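Local coordinates for 6-phosphogluconolactonase (Leishmania braziliensis, PDB 3CH7), which probably hydrolyses 6-phosphogluconolactone to 6-phosphogluconate, the second step in the oxidative stage of the pentose phosphate pathway, at residues D156-G161 against Q209-V214; T1-T6 against G250-L255. All coordinates share one frame; numbering follows the deposited sequence. Where two conformers were deposited one is given.

In the fold
Both contacts are parallel strand pairings in one mixed sheet, with centres about 11 Å apart. Contact 1 joins strands 157-160 and 213-218, and its centre lies about 7 Å from the centre of the chain. Contact 2 lies farther out, about 16 Å from that centre, where strand 6-9 forms the border of the sheet beside 251-256. The two meet because 213-218 and 251-256 are neighbours: V214 N lies 2.9 Å from S251 O, a probable hydrogen bond. In chain order the segments run 1-6, 156-161, 209-214 and 250-255, so the first residues of the chain pair with a strand near its far end, and contact 1 forms from chain in between.

Contact 1: D156-G161 against Q209-V214; sequences DIVLLG and QYAKHV. Unlike the reference sequence in segment 209-214: Y210 (reference His).
The carbonyl oxygen of D156 accepts a weak hydrogen bond from the backbone N of H213. In one of the two deposited conformers of H213, ND1 also donates to D156 O at 2.9 Å, so that bond is less certain. ND1 then sits about 43° above the carbonyl plane, while the oxygen lies at the ring edge, tilted somewhat from its plane. With CG beside its own backbone N (chi1 -48°), this conformer brings the imidazole back to that carbonyl. The next bond is straighter: V158 N reaches H213 O at 2.8 Å with an N-H...O angle of 161°, and I157 CA-H leans on the same oxygen.

At the outer end, the D156 and K212 side chains lie alongside and point the same way, and the extended lysine carries NZ to 3.2 Å from D156 OD1, a salt bridge whose hydrogen bond is weak. The other carboxylate oxygen, OD2, is taken by the backbone N of V39, which helps fix how the carboxylate is turned.

Methyl packing occupies the face carrying V158 and V214. V158 CG2 presses on A211 CB at 3.3 Å, and L160 CD1 meets V214 CG1 at 3.4 Å, both closer than usual for carbons. On the other face I157 packs against helix 13-29, touching I24 and A27. Strand 157-160 thus runs parallel between 213-218 and 38-42, as expected in the Rossmann-like core of this family.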
loop_
_atom_site.group_PDB
_atom_site.type_symbol
_atom_site.label_atom_id
_atom_site.label_comp_id
_atom_site.label_asym_id
_atom_site.label_seq_id
_atom_site.Cartn_x
_atom_site.Cartn_y
_atom_site.Cartn_z
ATOM N N ASP A 156 9.793 5.567 -0.383
ATOM C CA ASP A 156 10.913 4.608 -0.330
ATOM C C ASP A 156 10.454 3.135 -0.386
ATOM O O ASP A 156 10.979 2.359 -1.142
ATOM C CB ASP A 156 11.714 4.832 0.938
ATOM C CG ASP A 156 12.620 6.058 0.850
ATOM O OD1 ASP A 156 13.629 5.915 0.170
ATOM O OD2 ASP A 156 12.348 7.113 1.479
ATOM N N ILE A 157 9.482 2.777 0.427
ATOM C CA ILE A 157 8.947 1.416 0.474
ATOM C C ILE A 157 7.451 1.541 0.501
ATOM O O ILE A 157 6.941 2.249 1.337
ATOM C CB ILE A 157 9.391 0.668 1.752
ATOM C CG1 ILE A 157 10.921 0.589 1.826
ATOM C CG2 ILE A 157 8.684 -0.670 1.904
ATOM C CD1 ILE A 157 11.494 -0.293 2.961
ATOM N N VAL A 158 6.766 0.867 -0.425
ATOM C CA VAL A 158 5.306 0.699 -0.368
ATOM C C VAL A 158 4.989 -0.769 0.014
ATOM O O VAL A 158 5.494 -1.706 -0.604
ATOM C CB VAL A 158 4.650 0.978 -1.739
ATOM C CG1 VAL A 158 3.122 0.772 -1.682
ATOM C CG2 VAL A 158 5.060 2.359 -2.255
ATOM N N LEU A 159 4.159 -0.954 1.038
ATOM C CA LEU A 159 3.774 -2.281 1.445
ATOM C C LEU A 159 2.448 -2.519 0.822
ATOM O O LEU A 159 1.589 -1.649 0.892
ATOM C CB LEU A 159 3.688 -2.406 2.991
ATOM C CG LEU A 159 4.956 -2.346 3.801
ATOM C CD1 LEU A 159 4.621 -2.198 5.255
ATOM C CD2 LEU A 159 5.796 -3.562 3.586
ATOM N N LEU A 160 2.271 -3.694 0.199
ATOM C CA LEU A 160 0.982 -4.041 -0.408
ATOM C C LEU A 160 0.477 -5.443 -0.099
ATOM O O LEU A 160 1.185 -6.278 0.326
ATOM C CB LEU A 160 1.116 -3.910 -1.937
ATOM C CG LEU A 160 1.565 -2.614 -2.548
ATOM C CD1 LEU A 160 1.845 -2.769 -4.048
ATOM C CD2 LEU A 160 0.469 -1.634 -2.274
ATOM N N GLY A 161 -0.781 -5.693 -0.367
ATOM C CA GLY A 161 -1.329 -7.038 -0.314
ATOM C C GLY A 161 -2.050 -7.287 -1.628
ATOM O O GLY A 161 -2.152 -6.362 -2.486
ATOM N N GLN A 209 4.283 2.883 -8.857
ATOM C CA GLN A 209 5.322 2.704 -9.913
ATOM C C GLN A 209 6.512 3.632 -9.847
ATOM O O GLN A 209 7.512 3.370 -10.479
ATOM C CB GLN A 209 4.693 2.772 -11.322
ATOM C CG GLN A 209 3.598 1.733 -11.533
ATOM C CD GLN A 209 2.866 1.944 -12.800
ATOM O OE1 GLN A 209 2.817 3.032 -13.278
ATOM N NE2 GLN A 209 2.256 0.914 -13.333
ATOM N N TYR A 210 6.458 4.712 -9.080
ATOM C CA TYR A 210 7.693 5.498 -8.816
ATOM C C TYR A 210 8.347 5.219 -7.434
ATOM O O TYR A 210 9.382 5.794 -7.113
ATOM C CB TYR A 210 7.390 6.993 -8.949
ATOM C CG TYR A 210 7.224 7.488 -10.378
ATOM C CD1 TYR A 210 8.332 7.692 -11.184
ATOM C CD2 TYR A 210 5.982 7.814 -10.886
ATOM C CE1 TYR A 210 8.209 8.190 -12.473
ATOM C CE2 TYR A 210 5.836 8.299 -12.178
ATOM C CZ TYR A 210 6.956 8.510 -12.956
ATOM O OH TYR A 210 6.823 8.961 -14.253
ATOM N N ALA A 211 7.768 4.332 -6.615
ATOM C CA ALA A 211 8.358 3.951 -5.312
ATOM C C ALA A 211 9.672 3.228 -5.497
ATOM O O ALA A 211 9.893 2.523 -6.492
ATOM C CB ALA A 211 7.366 3.082 -4.481
ATOM N N LYS A 212 10.570 3.423 -4.549
ATOM C CA LYS A 212 11.872 2.792 -4.617
ATOM C C LYS A 212 11.822 1.248 -4.425
ATOM O O LYS A 212 12.500 0.529 -5.133
ATOM C CB LYS A 212 12.866 3.495 -3.674
ATOM C CG LYS A 212 13.095 4.993 -3.989
ATOM C CD LYS A 212 14.040 5.638 -2.947
ATOM C CE LYS A 212 13.975 7.228 -2.871
ATOM N NZ LYS A 212 15.025 7.836 -1.933
ATOM N N HIS A 213 11.018 0.776 -3.476
ATOM C CA HIS A 213 10.840 -0.647 -3.153
ATOM C C HIS A 213 9.328 -0.885 -2.967
ATOM O O HIS A 213 8.655 -0.114 -2.239
ATOM C CB HIS A 213 11.575 -1.001 -1.845
ATOM C CG HIS A 213 12.993 -0.505 -1.768
ATOM N ND1 HIS A 213 13.346 0.664 -1.117
ATOM C CD2 HIS A 213 14.152 -1.042 -2.223
ATOM C CE1 HIS A 213 14.654 0.839 -1.207
ATOM N NE2 HIS A 213 15.167 -0.179 -1.875
ATOM N N VAL A 214 8.781 -1.888 -3.622
ATOM C CA VAL A 214 7.404 -2.284 -3.416
ATOM C C VAL A 214 7.503 -3.725 -2.848
ATOM O O VAL A 214 8.189 -4.527 -3.408
ATOM C CB VAL A 214 6.593 -2.204 -4.716
ATOM C CG1 VAL A 214 5.172 -2.631 -4.490
ATOM C CG2 VAL A 214 6.627 -0.794 -5.282
#

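Contact 2: T1-T6 against G250-L255; sequences TSFAPT and GSVTLL
Two backbone hydrogen bonds join T6 to the strand beside it, and the contact is tightest here. T6 N donates to V252 O at 2.9 Å, lying in the carbonyl plane, and L254 N returns the bond to T6 O at 2.8 Å with an angle of 163° at the hydrogen. T6 therefore straddles T253, the usual pattern of a parallel bridge. CA-H groups add to both acceptors: P5 CA lies 3.2 Å from V252 O, and T253 CA approaches T6 O. Side by side on one face, T6 and T253 bring T6 CB to 4.0 Å from T253 OG1.

Strand 6-9 starts at this point and is the outermost strand of the mixed sheet; strand 251-256, on its side away from T6, bonds to 213-218 through S251 and T253. Helix 224-231 reaches the same region, with L231 touching both P5 and L254.

Before P5 the pairing opens. A water bridges the widened gap, accepting from V252 N at 2.9 Å and donating to A4 O at 3.1 Å. F3 still reaches across: with CG anti to the backbone N (chi1 178°), its ring brings CE1 to 3.8 Å from V252 CG2, and that methyl lies at the ring edge. One face of the same ring carries P5 CD, 3.5 Å above its centre, a CH-pi type of packing within the segment. Farther out, T1 and S2 are solvent-exposed and poorly ordered.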
loop_
_atom_site.group_PDB
_atom_site.type_symbol
_atom_site.label_atom_id
_atom_site.label_comp_id
_atom_site.label_asym_id
_atom_site.label_seq_id
_atom_site.Cartn_x
_atom_site.Cartn_y
_atom_site.Cartn_z
ATOM N N THR A 1 9.596 -8.402 -19.064
ATOM C CA THR A 1 10.812 -9.276 -19.196
ATOM C C THR A 1 12.111 -8.488 -18.892
ATOM O O THR A 1 13.214 -9.021 -19.042
ATOM C CB THR A 1 10.889 -9.952 -20.601
ATOM N N SER A 2 11.961 -7.204 -18.537
ATOM C CA SER A 2 13.007 -6.418 -17.836
ATOM C C SER A 2 12.592 -6.321 -16.343
ATOM O O SER A 2 13.338 -5.773 -15.507
ATOM C CB SER A 2 13.149 -5.014 -18.436
ATOM O OG SER A 2 11.881 -4.431 -18.735
ATOM N N PHE A 3 11.388 -6.859 -16.067
ATOM C CA PHE A 3 10.770 -6.985 -14.735
ATOM C C PHE A 3 11.221 -8.288 -14.060
ATOM O O PHE A 3 10.885 -9.411 -14.474
ATOM C CB PHE A 3 9.236 -6.957 -14.873
ATOM C CG PHE A 3 8.491 -7.124 -13.585
ATOM C CD1 PHE A 3 8.632 -6.193 -12.553
ATOM C CD2 PHE A 3 7.612 -8.188 -13.417
ATOM C CE1 PHE A 3 7.902 -6.331 -11.383
ATOM C CE2 PHE A 3 6.868 -8.322 -12.282
ATOM C CZ PHE A 3 7.017 -7.402 -11.258
ATOM N N ALA A 4 12.000 -8.105 -13.011
ATOM C CA ALA A 4 12.604 -9.192 -12.296
ATOM C C ALA A 4 12.284 -9.080 -10.820
ATOM O O ALA A 4 13.163 -8.720 -10.043
ATOM C CB ALA A 4 14.144 -9.130 -12.473
ATOM N N PRO A 5 11.037 -9.377 -10.422
ATOM C CA PRO A 5 10.721 -9.382 -8.966
ATOM C C PRO A 5 11.477 -10.448 -8.118
ATOM O O PRO A 5 11.834 -11.518 -8.602
ATOM C CB PRO A 5 9.217 -9.635 -8.958
ATOM C CG PRO A 5 8.966 -10.380 -10.143
ATOM C CD PRO A 5 9.921 -9.903 -11.200
ATOM N N THR A 6 11.746 -10.135 -6.863
ATOM C CA THR A 6 12.204 -11.129 -5.903
ATOM C C THR A 6 10.969 -11.833 -5.414
ATOM O O THR A 6 9.959 -11.183 -5.156
ATOM C CB THR A 6 12.960 -10.501 -4.772
ATOM O OG1 THR A 6 14.117 -9.826 -5.291
ATOM C CG2 THR A 6 13.375 -11.556 -3.775
ATOM N N GLY A 250 10.851 0.851 -9.378
ATOM C CA GLY A 250 11.658 0.341 -8.285
ATOM C C GLY A 250 11.622 -1.182 -8.254
ATOM O O GLY A 250 11.012 -1.832 -9.114
ATOM N N SER A 251 12.293 -1.735 -7.258
ATOM C CA SER A 251 12.254 -3.150 -6.978
ATOM C C SER A 251 10.874 -3.593 -6.531
ATOM O O SER A 251 10.078 -2.790 -6.004
ATOM C CB SER A 251 13.229 -3.442 -5.869
ATOM O OG SER A 251 14.491 -2.882 -6.219
ATOM N N VAL A 252 10.562 -4.852 -6.841
ATOM C CA VAL A 252 9.348 -5.489 -6.396
ATOM C C VAL A 252 9.714 -6.856 -5.746
ATOM O O VAL A 252 10.461 -7.639 -6.315
ATOM C CB VAL A 252 8.365 -5.675 -7.552
ATOM C CG1 VAL A 252 7.093 -6.327 -7.070
ATOM C CG2 VAL A 252 8.057 -4.329 -8.203
ATOM N N THR A 253 9.203 -7.085 -4.533
ATOM C CA THR A 253 9.357 -8.333 -3.776
ATOM C C THR A 253 7.963 -8.875 -3.455
ATOM O O THR A 253 7.104 -8.115 -3.076
ATOM C CB THR A 253 10.133 -8.068 -2.526
ATOM O OG1 THR A 253 11.349 -7.375 -2.898
ATOM C CG2 THR A 253 10.414 -9.388 -1.654
ATOM N N LEU A 254 7.695 -10.131 -3.822
ATOM C CA LEU A 254 6.445 -10.779 -3.458
ATOM C C LEU A 254 6.717 -11.826 -2.332
ATOM O O LEU A 254 7.561 -12.684 -2.463
ATOM C CB LEU A 254 5.758 -11.415 -4.667
ATOM C CG LEU A 254 5.486 -10.678 -5.996
ATOM C CD1 LEU A 254 4.525 -11.551 -6.782
ATOM C CD2 LEU A 254 4.938 -9.282 -5.903
ATOM N N LEU A 255 6.094 -11.628 -1.184
ATOM C CA LEU A 255 6.222 -12.513 -0.016
ATOM C C LEU A 255 4.969 -13.319 0.066
ATOM O O LEU A 255 3.920 -12.773 0.353
ATOM C CB LEU A 255 6.440 -11.709 1.267
ATOM C CG LEU A 255 7.759 -10.946 1.203
ATOM C CD1 LEU A 255 8.125 -10.088 2.409
ATOM C CD2 LEU A 255 8.840 -11.924 1.013
HETATM O O HOH W 1 12.659 -6.068 -8.466
#